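Local coordinates for CBS domain containing membrane protein (Sphaerobacter thermophilus, PDB 4ESY) that is of unconfirmed function but supplies the C-terminal pair of CBS domains of a membrane protein, probably a regulatory module that senses a small ligand, at residues R21-S26 with G149-R154; K42-H47 with G63-S68; G59-I64 with R138-Q143; F77-A82 with P93-L98; V116-E121 with G125-Q130. All blocks are in the same frame, centred on the assembly; numbering follows the deposited sequence. Where two conformers were deposited one is given.

Contact 1: R21-S26 with G149-R154; sequences RDILTS and GIVTRR
L24 and I23 close on V151 from the loop after helix 2-17, and one methyl of the valine takes both. CG2 of V151 lies 4.0 Å from CD2 of L24 and 4.2 Å from CD1 of I23, and each long side chain meets the valine at about a right angle. The close-packed end continues at G149: with no side chain in the way, CD2 of L24 settles 4.1 Å from the CA of that glycine. L24 sits at the centre of an inverse gamma turn; its first torsion (chi1 -65°) sets CG beside the backbone N, and the branch reaches back to the strand although the bond to CB does not aim at it. Behind V151 the packing goes on to V141, I127, M131 and L156, while I23 also leans on L156 and L159.

The other side is much looser. T25 and S26 are exposed and stay clear of the strand; I23 and T25 also meet an aromatic side chain of a neighbouring chain, and R154 makes a salt bridge to an acidic side chain there.

Chemically the interface between the two segments is purely aliphatic, three carbon-carbon contacts at ordinary van der Waals range. It therefore joins the loop between helix 2-17 and strand 31-32 to strand 146-152 of the second CBS motif by shape and by exclusion of water, with no directional bond of its own.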
# COMPACT_ATOMS: atom_id res chain seq x y z
N ARG B 21 2.61 9.22 -17.73
CA ARG B 21 3.30 8.08 -18.33
C ARG B 21 4.74 7.92 -17.78
O ARG B 21 5.28 6.82 -17.80
CB ARG B 21 3.27 8.13 -19.87
CG ARG B 21 4.57 8.58 -20.52
CD ARG B 21 4.37 9.00 -21.97
NE ARG B 21 4.26 10.46 -22.06
CZ ARG B 21 3.27 11.09 -22.69
NH1 ARG B 21 2.32 10.40 -23.31
NH2 ARG B 21 3.25 12.42 -22.70
N ASP B 22 5.31 9.00 -17.24
CA ASP B 22 6.65 8.96 -16.65
C ASP B 22 6.69 8.23 -15.30
O ASP B 22 7.74 7.79 -14.87
CB ASP B 22 7.23 10.37 -16.48
CG ASP B 22 7.79 10.94 -17.77
OD1 ASP B 22 7.82 10.23 -18.80
OD2 ASP B 22 8.22 12.11 -17.75
N ILE B 23 5.56 8.11 -14.62
CA ILE B 23 5.55 7.43 -13.34
C ILE B 23 5.05 5.99 -13.43
O ILE B 23 5.12 5.26 -12.44
CB ILE B 23 4.79 8.20 -12.23
CG1 ILE B 23 3.28 8.12 -12.39
CG2 ILE B 23 5.24 9.66 -12.19
CD1 ILE B 23 2.50 8.78 -11.21
N LEU B 24 4.58 5.59 -14.61
CA LEU B 24 4.18 4.20 -14.82
C LEU B 24 5.40 3.38 -15.16
O LEU B 24 5.67 3.13 -16.33
CB LEU B 24 3.16 4.11 -15.96
CG LEU B 24 1.85 4.82 -15.63
CD1 LEU B 24 0.88 4.75 -16.81
CD2 LEU B 24 1.23 4.21 -14.36
N THR B 25 6.14 2.96 -14.15
CA THR B 25 7.46 2.36 -14.37
C THR B 25 7.41 0.85 -14.19
O THR B 25 8.43 0.15 -14.28
CB THR B 25 8.50 2.93 -13.40
OG1 THR B 25 8.07 2.67 -12.07
CG2 THR B 25 8.65 4.47 -13.61
N SER B 26 6.23 0.34 -13.90
CA SER B 26 6.06 -1.09 -13.81
C SER B 26 5.14 -1.56 -14.93
O SER B 26 4.34 -0.76 -15.44
CB SER B 26 5.51 -1.47 -12.42
OG SER B 26 4.56 -0.51 -11.96
N GLY B 149 -1.96 1.28 -16.75
CA GLY B 149 -1.47 1.33 -15.39
C GLY B 149 -2.56 1.65 -14.39
O GLY B 149 -3.69 1.94 -14.79
N ILE B 150 -2.22 1.59 -13.11
CA ILE B 150 -3.07 2.10 -12.03
C ILE B 150 -2.19 2.96 -11.15
O ILE B 150 -1.11 2.54 -10.75
CB ILE B 150 -3.71 0.99 -11.17
CG1 ILE B 150 -4.82 0.27 -11.91
CG2 ILE B 150 -4.35 1.62 -9.90
CD1 ILE B 150 -5.36 -0.98 -11.16
N VAL B 151 -2.61 4.19 -10.91
CA VAL B 151 -1.82 5.09 -10.09
C VAL B 151 -2.48 5.11 -8.71
O VAL B 151 -3.71 5.26 -8.59
CB VAL B 151 -1.77 6.51 -10.69
CG1 VAL B 151 -1.24 7.54 -9.65
CG2 VAL B 151 -0.93 6.50 -11.96
N THR B 152 -1.70 4.86 -7.67
CA THR B 152 -2.25 4.85 -6.32
C THR B 152 -1.83 6.11 -5.54
O THR B 152 -0.92 6.83 -5.93
CB THR B 152 -1.74 3.64 -5.53
OG1 THR B 152 -0.32 3.75 -5.41
CG2 THR B 152 -2.09 2.35 -6.27
N ARG B 153 -2.48 6.31 -4.41
CA ARG B 153 -2.12 7.39 -3.51
C ARG B 153 -0.67 7.20 -3.05
O ARG B 153 0.09 8.15 -3.03
CB ARG B 153 -3.12 7.45 -2.34
CG ARG B 153 -2.99 8.65 -1.44
CD ARG B 153 -4.12 8.67 -0.40
NE ARG B 153 -5.42 9.01 -1.00
CZ ARG B 153 -5.96 10.23 -0.97
NH1 ARG B 153 -5.33 11.23 -0.35
NH2 ARG B 153 -7.15 10.46 -1.53
N ARG B 154 -0.26 5.97 -2.73
CA ARG B 154 1.13 5.71 -2.36
C ARG B 154 2.15 6.16 -3.42
O ARG B 154 3.18 6.75 -3.07
CB ARG B 154 1.38 4.23 -2.03
CG ARG B 154 2.89 3.92 -1.93
CD ARG B 154 3.24 2.47 -1.53
NE ARG B 154 4.69 2.27 -1.41
CZ ARG B 154 5.27 1.07 -1.30
NH1 ARG B 154 4.51 -0.03 -1.31
NH2 ARG B 154 6.60 0.96 -1.19

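Contact 2: K42-H47 with G63-S68; sequences KTMLEH and GIITES
M44 and E67 bring the two backbones closest, 8.6 Å between their CA atoms, so helix 37-46 stands a full side chain away from the extended segment that leaves strand 61-64. Selenomethionine M44 spans that gap almost alone. Its chain is stretched out beyond CG (chi2 176°), which carries CE to within 3.4 Å of the carbonyl O of I65, 3.9 Å of CG2 of I65 and 3.9 Å of CA of T66. The selenium itself runs past E67, with SE 4.3 Å from CG. On helix 37-46 T43 O is gripped twice: H47 N and the imidazole ND1 of H47, each 3.0 Å from it, arrive from opposite faces of the carbonyl plane.

The carboxylate of E67 finds its partner outside both segments, in a salt bridge to a basic side chain of a neighbouring chain. F77 also packs against the selenium of M44, and I65 is packed by L37 and V40 of helix 37-46 and by A107 and V110 of helix 107-110, which the sequence family puts with the second motif.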
# COMPACT_ATOMS: atom_id res chain seq x y z
N LYS B 42 -3.92 -16.08 -7.83
CA LYS B 42 -2.69 -16.62 -8.37
C LYS B 42 -1.89 -15.59 -9.18
O LYS B 42 -0.68 -15.46 -9.00
CB LYS B 42 -2.97 -17.84 -9.23
CG LYS B 42 -1.69 -18.50 -9.71
CD LYS B 42 -1.94 -19.78 -10.50
CE LYS B 42 -0.62 -20.41 -10.94
NZ LYS B 42 -0.84 -21.38 -12.04
N THR B 43 -2.56 -14.88 -10.08
CA THR B 43 -1.96 -13.82 -10.87
C THR B 43 -1.36 -12.73 -9.99
O THR B 43 -0.19 -12.36 -10.16
CB THR B 43 -3.00 -13.18 -11.81
OG1 THR B 43 -3.52 -14.20 -12.66
CG2 THR B 43 -2.37 -12.10 -12.66
N MSE B 44 -2.13 -12.27 -9.02
CA MSE B 44 -1.69 -11.15 -8.14
C MSE B 44 -0.50 -11.52 -7.28
O MSE B 44 0.42 -10.72 -7.09
CB MSE B 44 -2.84 -10.70 -7.22
CG MSE B 44 -3.99 -9.91 -7.90
SE MSE B 44 -5.35 -9.60 -6.48
CE MSE B 44 -6.32 -8.19 -7.35
N LEU B 45 -0.54 -12.73 -6.74
CA LEU B 45 0.57 -13.25 -5.96
C LEU B 45 1.81 -13.54 -6.83
O LEU B 45 2.92 -13.27 -6.40
CB LEU B 45 0.15 -14.49 -5.15
CG LEU B 45 -0.80 -14.27 -3.98
CD1 LEU B 45 -1.17 -15.62 -3.42
CD2 LEU B 45 -0.15 -13.40 -2.89
N GLU B 46 1.63 -14.10 -8.03
CA GLU B 46 2.79 -14.32 -8.92
C GLU B 46 3.50 -13.01 -9.21
O GLU B 46 4.71 -12.94 -9.22
CB GLU B 46 2.40 -14.93 -10.28
CG GLU B 46 1.83 -16.34 -10.26
CD GLU B 46 2.78 -17.39 -10.79
OE1 GLU B 46 2.48 -18.60 -10.59
OE2 GLU B 46 3.82 -17.03 -11.40
N HIS B 47 2.73 -11.95 -9.43
CA HIS B 47 3.30 -10.65 -9.78
C HIS B 47 3.51 -9.66 -8.63
O HIS B 47 3.95 -8.53 -8.86
CB HIS B 47 2.45 -10.03 -10.91
CG HIS B 47 2.46 -10.84 -12.16
ND1 HIS B 47 1.38 -11.60 -12.57
CD2 HIS B 47 3.43 -11.04 -13.08
CE1 HIS B 47 1.69 -12.23 -13.69
NE2 HIS B 47 2.93 -11.91 -14.02
N GLY B 63 -13.33 -2.69 -15.10
CA GLY B 63 -13.39 -2.59 -13.66
C GLY B 63 -12.00 -2.63 -13.07
O GLY B 63 -11.01 -2.65 -13.80
N ILE B 64 -11.96 -2.57 -11.75
CA ILE B 64 -10.75 -2.66 -10.94
C ILE B 64 -11.00 -3.70 -9.85
O ILE B 64 -12.10 -3.78 -9.31
CB ILE B 64 -10.51 -1.38 -10.21
CG1 ILE B 64 -10.53 -0.23 -11.20
CG2 ILE B 64 -9.15 -1.44 -9.46
CD1 ILE B 64 -9.36 -0.29 -12.15
N ILE B 65 -9.99 -4.49 -9.52
CA ILE B 65 -10.18 -5.46 -8.44
C ILE B 65 -8.95 -5.40 -7.55
O ILE B 65 -7.82 -5.21 -8.04
CB ILE B 65 -10.42 -6.89 -9.05
CG1 ILE B 65 -10.83 -7.94 -7.99
CG2 ILE B 65 -9.20 -7.36 -9.83
CD1 ILE B 65 -11.20 -9.35 -8.64
N THR B 66 -9.18 -5.52 -6.24
CA THR B 66 -8.12 -5.50 -5.24
C THR B 66 -8.29 -6.68 -4.29
O THR B 66 -9.34 -7.37 -4.30
CB THR B 66 -8.23 -4.28 -4.33
OG1 THR B 66 -9.47 -4.39 -3.60
CG2 THR B 66 -8.19 -2.98 -5.12
N GLU B 67 -7.29 -6.89 -3.45
CA GLU B 67 -7.36 -7.99 -2.48
C GLU B 67 -8.59 -7.87 -1.60
O GLU B 67 -9.24 -8.88 -1.33
CB GLU B 67 -6.10 -8.05 -1.63
CG GLU B 67 -4.81 -8.22 -2.44
CD GLU B 67 -3.56 -7.82 -1.64
OE1 GLU B 67 -3.65 -6.98 -0.72
OE2 GLU B 67 -2.46 -8.35 -1.94
N SER B 68 -8.94 -6.64 -1.20
CA SER B 68 -10.02 -6.44 -0.26
C SER B 68 -11.36 -6.80 -0.89
O SER B 68 -12.30 -7.17 -0.19
CB SER B 68 -10.04 -4.99 0.26
OG SER B 68 -10.13 -4.08 -0.83

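Contact 3: G59-I64 with R138-Q143; sequences GHLVGI and RIPVVQ
L61 of the first CBS motif faces P140 and V142 of the second, on strands whose N-to-C directions differ by 160° and whose axes come within 9.0 Å. The bond from CA to CB of L61 already aims at the other strand, but neither CB nor CG gets near enough to touch it. At CG the side chain forks. CD1 stays clear of strand 138-143, whereas CD2 makes the contact: it lies 3.8 Å from CG2 of V142 and 4.0 Å from CB of P140, straddling the two residues. The leucine crosses the proline ring at about a right angle. With CG placed anti to the backbone N (chi1 -178°), the fork is carried out toward strand 138-143.

I64 works from the far end of the same strand, setting CD1 4.0 Å from CB and 4.1 Å from CG of P140, so two aliphatic tips from one strand rest on the proline ring side by side. Residues three apart can both face across because V62 and G63 form a classic beta bulge opposite V54, which shifts the alternation of the strand.

The two strands are not hydrogen-bonded partners; they belong to two sheets that face each other, as is usual in a tandem CBS pair. Between L61, I64, P140 and V142 the contact is hydrocarbon on hydrocarbon, complemented beside it by a hydrogen bond from NH1 of R138 to the oxidised cysteine at position 51.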
# COMPACT_ATOMS: atom_id res chain seq x y z
N GLY B 59 -9.95 -6.83 -24.21
CA GLY B 59 -8.93 -6.00 -23.59
C GLY B 59 -9.34 -4.60 -23.15
O GLY B 59 -8.49 -3.86 -22.71
N HIS B 60 -10.61 -4.25 -23.25
CA HIS B 60 -11.07 -2.95 -22.76
C HIS B 60 -11.30 -2.97 -21.25
O HIS B 60 -11.80 -3.95 -20.71
CB HIS B 60 -12.39 -2.58 -23.42
CG HIS B 60 -12.36 -2.72 -24.91
ND1 HIS B 60 -11.62 -1.88 -25.71
CD2 HIS B 60 -12.97 -3.60 -25.73
CE1 HIS B 60 -11.78 -2.24 -26.97
NE2 HIS B 60 -12.59 -3.29 -27.01
N LEU B 61 -10.98 -1.87 -20.58
CA LEU B 61 -11.17 -1.78 -19.11
C LEU B 61 -12.65 -1.91 -18.76
O LEU B 61 -13.47 -1.24 -19.33
CB LEU B 61 -10.70 -0.40 -18.64
CG LEU B 61 -10.77 -0.14 -17.15
CD1 LEU B 61 -9.78 -1.04 -16.43
CD2 LEU B 61 -10.44 1.33 -16.88
N VAL B 62 -13.00 -2.75 -17.79
CA VAL B 62 -14.36 -2.82 -17.34
C VAL B 62 -14.45 -2.65 -15.80
O VAL B 62 -15.53 -2.45 -15.27
CB VAL B 62 -15.10 -4.15 -17.75
CG1 VAL B 62 -15.36 -4.20 -19.26
CG2 VAL B 62 -14.35 -5.41 -17.22
N GLY B 63 -13.33 -2.69 -15.10
CA GLY B 63 -13.39 -2.59 -13.66
C GLY B 63 -12.00 -2.63 -13.07
O GLY B 63 -11.01 -2.65 -13.80
N ILE B 64 -11.96 -2.57 -11.75
CA ILE B 64 -10.75 -2.66 -10.94
C ILE B 64 -11.00 -3.70 -9.85
O ILE B 64 -12.10 -3.78 -9.31
CB ILE B 64 -10.51 -1.38 -10.21
CG1 ILE B 64 -10.53 -0.23 -11.20
CG2 ILE B 64 -9.15 -1.44 -9.46
CD1 ILE B 64 -9.36 -0.29 -12.15
N ARG B 138 -7.08 5.10 -5.85
CA ARG B 138 -6.55 4.45 -7.04
C ARG B 138 -7.21 5.02 -8.26
O ARG B 138 -8.42 5.17 -8.27
CB ARG B 138 -6.93 2.97 -7.03
CG ARG B 138 -5.90 2.05 -6.46
CD ARG B 138 -6.49 0.65 -6.34
NE ARG B 138 -7.41 0.53 -5.23
CZ ARG B 138 -7.05 0.15 -4.01
NH1 ARG B 138 -5.78 -0.16 -3.75
NH2 ARG B 138 -7.96 0.06 -3.05
N ILE B 139 -6.44 5.27 -9.32
CA ILE B 139 -7.01 5.72 -10.58
C ILE B 139 -6.35 5.00 -11.73
O ILE B 139 -5.12 5.10 -11.88
CB ILE B 139 -6.78 7.24 -10.78
CG1 ILE B 139 -7.60 8.03 -9.74
CG2 ILE B 139 -7.17 7.67 -12.23
CD1 ILE B 139 -7.27 9.53 -9.67
N PRO B 140 -7.15 4.33 -12.57
CA PRO B 140 -6.66 3.63 -13.76
C PRO B 140 -6.20 4.61 -14.87
O PRO B 140 -6.77 5.68 -15.05
CB PRO B 140 -7.88 2.77 -14.21
CG PRO B 140 -9.06 3.49 -13.68
CD PRO B 140 -8.61 4.19 -12.40
N VAL B 141 -5.12 4.25 -15.55
CA VAL B 141 -4.61 5.04 -16.67
C VAL B 141 -4.93 4.25 -17.92
O VAL B 141 -4.65 3.06 -18.01
CB VAL B 141 -3.10 5.34 -16.54
CG1 VAL B 141 -2.65 6.31 -17.62
CG2 VAL B 141 -2.80 5.93 -15.16
N VAL B 142 -5.55 4.92 -18.88
CA VAL B 142 -6.02 4.32 -20.10
C VAL B 142 -5.47 5.08 -21.28
O VAL B 142 -5.48 6.31 -21.28
CB VAL B 142 -7.55 4.37 -20.13
CG1 VAL B 142 -8.07 3.94 -21.49
CG2 VAL B 142 -8.09 3.48 -19.04
N GLN B 143 -4.98 4.34 -22.27
CA GLN B 143 -4.42 4.88 -23.49
C GLN B 143 -5.11 4.14 -24.65
O GLN B 143 -4.84 2.96 -24.90
CB GLN B 143 -2.90 4.68 -23.51
CG GLN B 143 -2.16 5.18 -24.79
CD GLN B 143 -0.66 4.87 -24.79
OE1 GLN B 143 -0.10 4.36 -23.81
NE2 GLN B 143 -0.00 5.15 -25.90

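Contact 4: F77-A82 with P93-L98; sequences FWIYEA and PEVEHL
I79 drives the apolar part of this contact by pushing a single methyl between V95 and L98 of helix 92-102. Its CD1 lies 3.4 Å from CB of L98, tighter than usual van der Waals contact, 3.6 Å from CD1 of the same leucine, and 3.7 Å from CG1 of V95. The isoleucine is fully stretched, with CG1 anti to the backbone N (chi1 -162°) and CD1 continuing outward (chi2 168°), and so delivers its tip rather than its flank. V95 offers CG1 alone, while L98 receives the methyl along its CB and one branch.

Backbone bonding shapes the turn that presents I79. W78 O accepts from both E81 N and A82 N, each at 2.9 Å, and Y80 N bonds to F77 O. Both elements belong to the connection that follows strand 61-64 and precedes helix 107-110, the passage from the first CBS motif to the second.

Aromatic rings add further local packing. CG2 of I79 lies 3.6 Å above the Y80 ring, displaced toward its rim, and CB of A82 sits 3.6 Å above the centre of the W78 ring. F77 meets F70 edge-to-face.

Charged groups stand at the margins: E96 makes a salt bridge to R103, and E81 and E94 each reach a basic side chain of a neighbouring chain.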
# COMPACT_ATOMS: atom_id res chain seq x y z
N PHE B 77 -8.75 -12.87 1.28
CA PHE B 77 -7.65 -13.08 0.33
C PHE B 77 -6.48 -13.86 0.96
O PHE B 77 -5.76 -14.61 0.29
CB PHE B 77 -7.18 -11.74 -0.25
CG PHE B 77 -6.05 -11.86 -1.24
CD1 PHE B 77 -6.32 -11.94 -2.61
CD2 PHE B 77 -4.75 -11.92 -0.82
CE1 PHE B 77 -5.26 -12.04 -3.54
CE2 PHE B 77 -3.68 -12.04 -1.75
CZ PHE B 77 -3.96 -12.11 -3.11
N TRP B 78 -6.32 -13.74 2.28
CA TRP B 78 -5.15 -14.36 2.94
C TRP B 78 -5.14 -15.88 2.79
O TRP B 78 -4.08 -16.49 2.89
CB TRP B 78 -5.09 -13.99 4.44
CG TRP B 78 -3.68 -13.83 4.91
CD1 TRP B 78 -2.67 -13.19 4.25
CD2 TRP B 78 -3.10 -14.38 6.11
NE1 TRP B 78 -1.50 -13.28 4.99
CE2 TRP B 78 -1.74 -14.00 6.13
CE3 TRP B 78 -3.61 -15.14 7.17
CZ2 TRP B 78 -0.87 -14.37 7.17
CZ3 TRP B 78 -2.75 -15.50 8.22
CH2 TRP B 78 -1.39 -15.10 8.21
N ILE B 79 -6.31 -16.47 2.56
CA ILE B 79 -6.39 -17.90 2.35
C ILE B 79 -5.46 -18.39 1.22
O ILE B 79 -4.92 -19.51 1.28
CB ILE B 79 -7.83 -18.35 2.10
CG1 ILE B 79 -7.92 -19.82 2.34
CG2 ILE B 79 -8.34 -18.00 0.67
CD1 ILE B 79 -9.31 -20.29 2.41
N TYR B 80 -5.23 -17.53 0.23
CA TYR B 80 -4.33 -17.89 -0.89
C TYR B 80 -2.85 -17.72 -0.54
O TYR B 80 -1.98 -18.26 -1.22
CB TYR B 80 -4.70 -17.10 -2.18
CG TYR B 80 -6.10 -17.43 -2.66
CD1 TYR B 80 -6.35 -18.62 -3.34
CD2 TYR B 80 -7.16 -16.55 -2.45
CE1 TYR B 80 -7.62 -18.94 -3.76
CE2 TYR B 80 -8.44 -16.87 -2.87
CZ TYR B 80 -8.66 -18.05 -3.53
OH TYR B 80 -9.93 -18.38 -3.93
N GLU B 81 -2.54 -16.99 0.54
CA GLU B 81 -1.14 -16.83 0.96
C GLU B 81 -0.74 -17.74 2.11
O GLU B 81 0.41 -18.14 2.21
CB GLU B 81 -0.86 -15.40 1.43
CG GLU B 81 -1.11 -14.33 0.39
CD GLU B 81 -0.62 -12.94 0.83
OE1 GLU B 81 -1.45 -12.12 1.21
OE2 GLU B 81 0.59 -12.66 0.79
N ALA B 82 -1.68 -18.03 3.01
CA ALA B 82 -1.32 -18.66 4.27
C ALA B 82 -2.42 -19.58 4.74
O ALA B 82 -2.87 -19.41 5.85
CB ALA B 82 -1.05 -17.58 5.33
N PRO B 93 -12.82 -28.54 6.72
CA PRO B 93 -13.91 -28.49 5.74
C PRO B 93 -14.32 -27.04 5.40
O PRO B 93 -14.75 -26.78 4.29
CB PRO B 93 -15.06 -29.21 6.44
CG PRO B 93 -14.42 -30.05 7.49
CD PRO B 93 -13.20 -29.29 7.93
N GLU B 94 -14.16 -26.13 6.35
CA GLU B 94 -14.55 -24.75 6.12
C GLU B 94 -13.56 -24.02 5.22
O GLU B 94 -13.97 -23.20 4.41
CB GLU B 94 -14.73 -24.00 7.45
CG GLU B 94 -15.87 -24.55 8.29
CD GLU B 94 -17.14 -24.72 7.47
OE1 GLU B 94 -17.60 -23.71 6.87
OE2 GLU B 94 -17.65 -25.86 7.41
N VAL B 95 -12.27 -24.29 5.39
CA VAL B 95 -11.25 -23.74 4.49
C VAL B 95 -11.49 -24.28 3.09
O VAL B 95 -11.37 -23.55 2.11
CB VAL B 95 -9.80 -24.13 4.94
CG1 VAL B 95 -8.75 -23.67 3.89
CG2 VAL B 95 -9.49 -23.58 6.33
N GLU B 96 -11.81 -25.56 2.98
CA GLU B 96 -12.03 -26.13 1.66
C GLU B 96 -13.22 -25.48 0.99
O GLU B 96 -13.21 -25.23 -0.22
CB GLU B 96 -12.21 -27.64 1.72
CG GLU B 96 -11.17 -28.39 0.89
CD GLU B 96 -11.00 -27.85 -0.56
OE1 GLU B 96 -9.83 -27.63 -0.97
OE2 GLU B 96 -12.01 -27.67 -1.29
N HIS B 97 -14.23 -25.16 1.78
CA HIS B 97 -15.41 -24.48 1.26
C HIS B 97 -15.08 -23.07 0.72
O HIS B 97 -15.64 -22.60 -0.30
CB HIS B 97 -16.48 -24.41 2.34
CG HIS B 97 -17.71 -23.68 1.91
ND1 HIS B 97 -18.52 -24.14 0.90
CD2 HIS B 97 -18.22 -22.49 2.30
CE1 HIS B 97 -19.51 -23.27 0.71
NE2 HIS B 97 -19.34 -22.26 1.54
N LEU B 98 -14.18 -22.38 1.41
CA LEU B 98 -13.67 -21.12 0.91
C LEU B 98 -12.99 -21.28 -0.45
O LEU B 98 -13.26 -20.52 -1.38
CB LEU B 98 -12.72 -20.49 1.93
CG LEU B 98 -13.40 -20.08 3.24
CD1 LEU B 98 -12.38 -19.45 4.19
CD2 LEU B 98 -14.57 -19.12 2.94

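Contact 5: V116-E121 with G125-Q130; sequences VTAAPE and GSIADQ
In the second CBS motif the extended segment holding V116 and A118 lies against helix 124-134, where I127 and Q130 receive it. CB of A118 points at the helix and rests 3.6 Å from CD1 of I127. This isoleucine has CG1 anti to its N (chi1 -169°), which sends the terminal methyl outward to meet the alanine.

The segment also pairs in parallel fashion with strand 138-143, through backbone bonds from A118 to P140 and V142, so that segment, helix and strand follow one another much as in the beta-alpha-beta unit of the CBS fold, though 116-121 is not a regular strand. I139 on strand 138-143 also packs against V116, I127 and Q130.

Q130 stretches its chain beyond CG and lays the amide across V116 at an angle. It was modelled in two conformers, and the amide contacts of the one described are doubtful: NE2 comes too close to CG2 of V116, at 3.2 Å, and is near T117 O without a bond to it.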
# COMPACT_ATOMS: atom_id res chain seq x y z
N VAL B 116 -13.18 7.64 -11.80
CA VAL B 116 -12.43 8.44 -12.75
C VAL B 116 -11.29 7.68 -13.40
O VAL B 116 -10.71 6.77 -12.80
CB VAL B 116 -11.92 9.75 -12.10
CG1 VAL B 116 -10.60 9.52 -11.40
CG2 VAL B 116 -11.79 10.85 -13.15
N THR B 117 -10.99 8.03 -14.64
CA THR B 117 -9.79 7.48 -15.26
C THR B 117 -8.86 8.61 -15.73
O THR B 117 -9.28 9.77 -15.91
CB THR B 117 -10.13 6.55 -16.45
OG1 THR B 117 -10.61 7.34 -17.54
CG2 THR B 117 -11.19 5.52 -16.07
N ALA B 118 -7.59 8.28 -15.95
CA ALA B 118 -6.64 9.24 -16.52
C ALA B 118 -6.07 8.75 -17.85
O ALA B 118 -6.18 7.55 -18.18
CB ALA B 118 -5.52 9.51 -15.52
N ALA B 119 -5.48 9.67 -18.61
CA ALA B 119 -4.72 9.35 -19.82
C ALA B 119 -3.23 9.57 -19.53
O ALA B 119 -2.89 10.37 -18.66
CB ALA B 119 -5.20 10.23 -21.00
N PRO B 120 -2.34 8.83 -20.21
CA PRO B 120 -0.90 8.92 -19.87
C PRO B 120 -0.25 10.30 -20.13
O PRO B 120 0.82 10.63 -19.59
CB PRO B 120 -0.28 7.83 -20.75
CG PRO B 120 -1.25 7.63 -21.87
CD PRO B 120 -2.59 7.80 -21.23
N GLU B 121 -0.89 11.11 -20.97
CA GLU B 121 -0.37 12.43 -21.23
C GLU B 121 -0.84 13.47 -20.20
O GLU B 121 -0.41 14.59 -20.26
CB GLU B 121 -0.76 12.90 -22.65
CG GLU B 121 -2.23 13.27 -22.80
CD GLU B 121 -3.15 12.10 -23.16
OE1 GLU B 121 -2.78 10.91 -22.95
OE2 GLU B 121 -4.28 12.37 -23.65
N GLY B 125 0.08 16.58 -11.36
CA GLY B 125 -0.74 17.53 -10.61
C GLY B 125 -2.22 17.26 -10.82
O GLY B 125 -3.02 17.23 -9.88
N SER B 126 -2.60 16.99 -12.06
CA SER B 126 -4.02 16.85 -12.37
C SER B 126 -4.60 15.54 -11.80
O SER B 126 -5.73 15.50 -11.32
CB SER B 126 -4.20 16.92 -13.89
OG SER B 126 -3.73 15.71 -14.49
N ILE B 127 -3.83 14.45 -11.84
CA ILE B 127 -4.30 13.22 -11.22
C ILE B 127 -4.30 13.36 -9.68
O ILE B 127 -5.22 12.92 -9.00
CB ILE B 127 -3.54 11.96 -11.77
CG1 ILE B 127 -4.20 10.66 -11.32
CG2 ILE B 127 -2.15 11.89 -11.26
CD1 ILE B 127 -3.89 9.46 -12.27
N ALA B 128 -3.29 14.01 -9.13
CA ALA B 128 -3.28 14.31 -7.69
C ALA B 128 -4.55 15.08 -7.30
O ALA B 128 -5.19 14.78 -6.28
CB ALA B 128 -2.05 15.12 -7.34
N ASP B 129 -4.93 16.04 -8.13
CA ASP B 129 -6.15 16.78 -7.90
C ASP B 129 -7.38 15.90 -7.95
O ASP B 129 -8.29 16.07 -7.16
CB ASP B 129 -6.25 17.92 -8.90
CG ASP B 129 -5.21 19.00 -8.64
OD1 ASP B 129 -4.57 18.94 -7.55
OD2 ASP B 129 -5.04 19.90 -9.50
N GLN B 130 -7.39 14.97 -8.91
CA GLN B 130 -8.45 13.98 -9.03
C GLN B 130 -8.57 13.15 -7.75
O GLN B 130 -9.67 12.93 -7.25
CB GLN B 130 -8.20 13.06 -10.23
CG GLN B 130 -8.60 13.63 -11.60
CD GLN B 130 -8.34 12.66 -12.75
OE1 GLN B 130 -7.35 11.93 -12.75
NE2 GLN B 130 -9.23 12.65 -13.74

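Along the chain, contact 1 ties the loop after helix 2-17 to strand 146-152 of the second CBS motif, and the other four fall within the span it closes. Contact 2 comes first, then contact 4, about 16 Å from it between centres, then contact 5. Contact 3 joins strand 61-64, which it shares with contact 2, to strand 138-143. That strand pairs with strand 146-152 of contact 1 and with A118 of contact 5, so contacts 1, 3 and 5 lie within about 12 Å of each other between centres. Contact 4 stands apart, its centre about 31 Å from that of contact 1 and about 37 Å from that of contact 5. Contacts 1 and 3 thus unite the two CBS motifs.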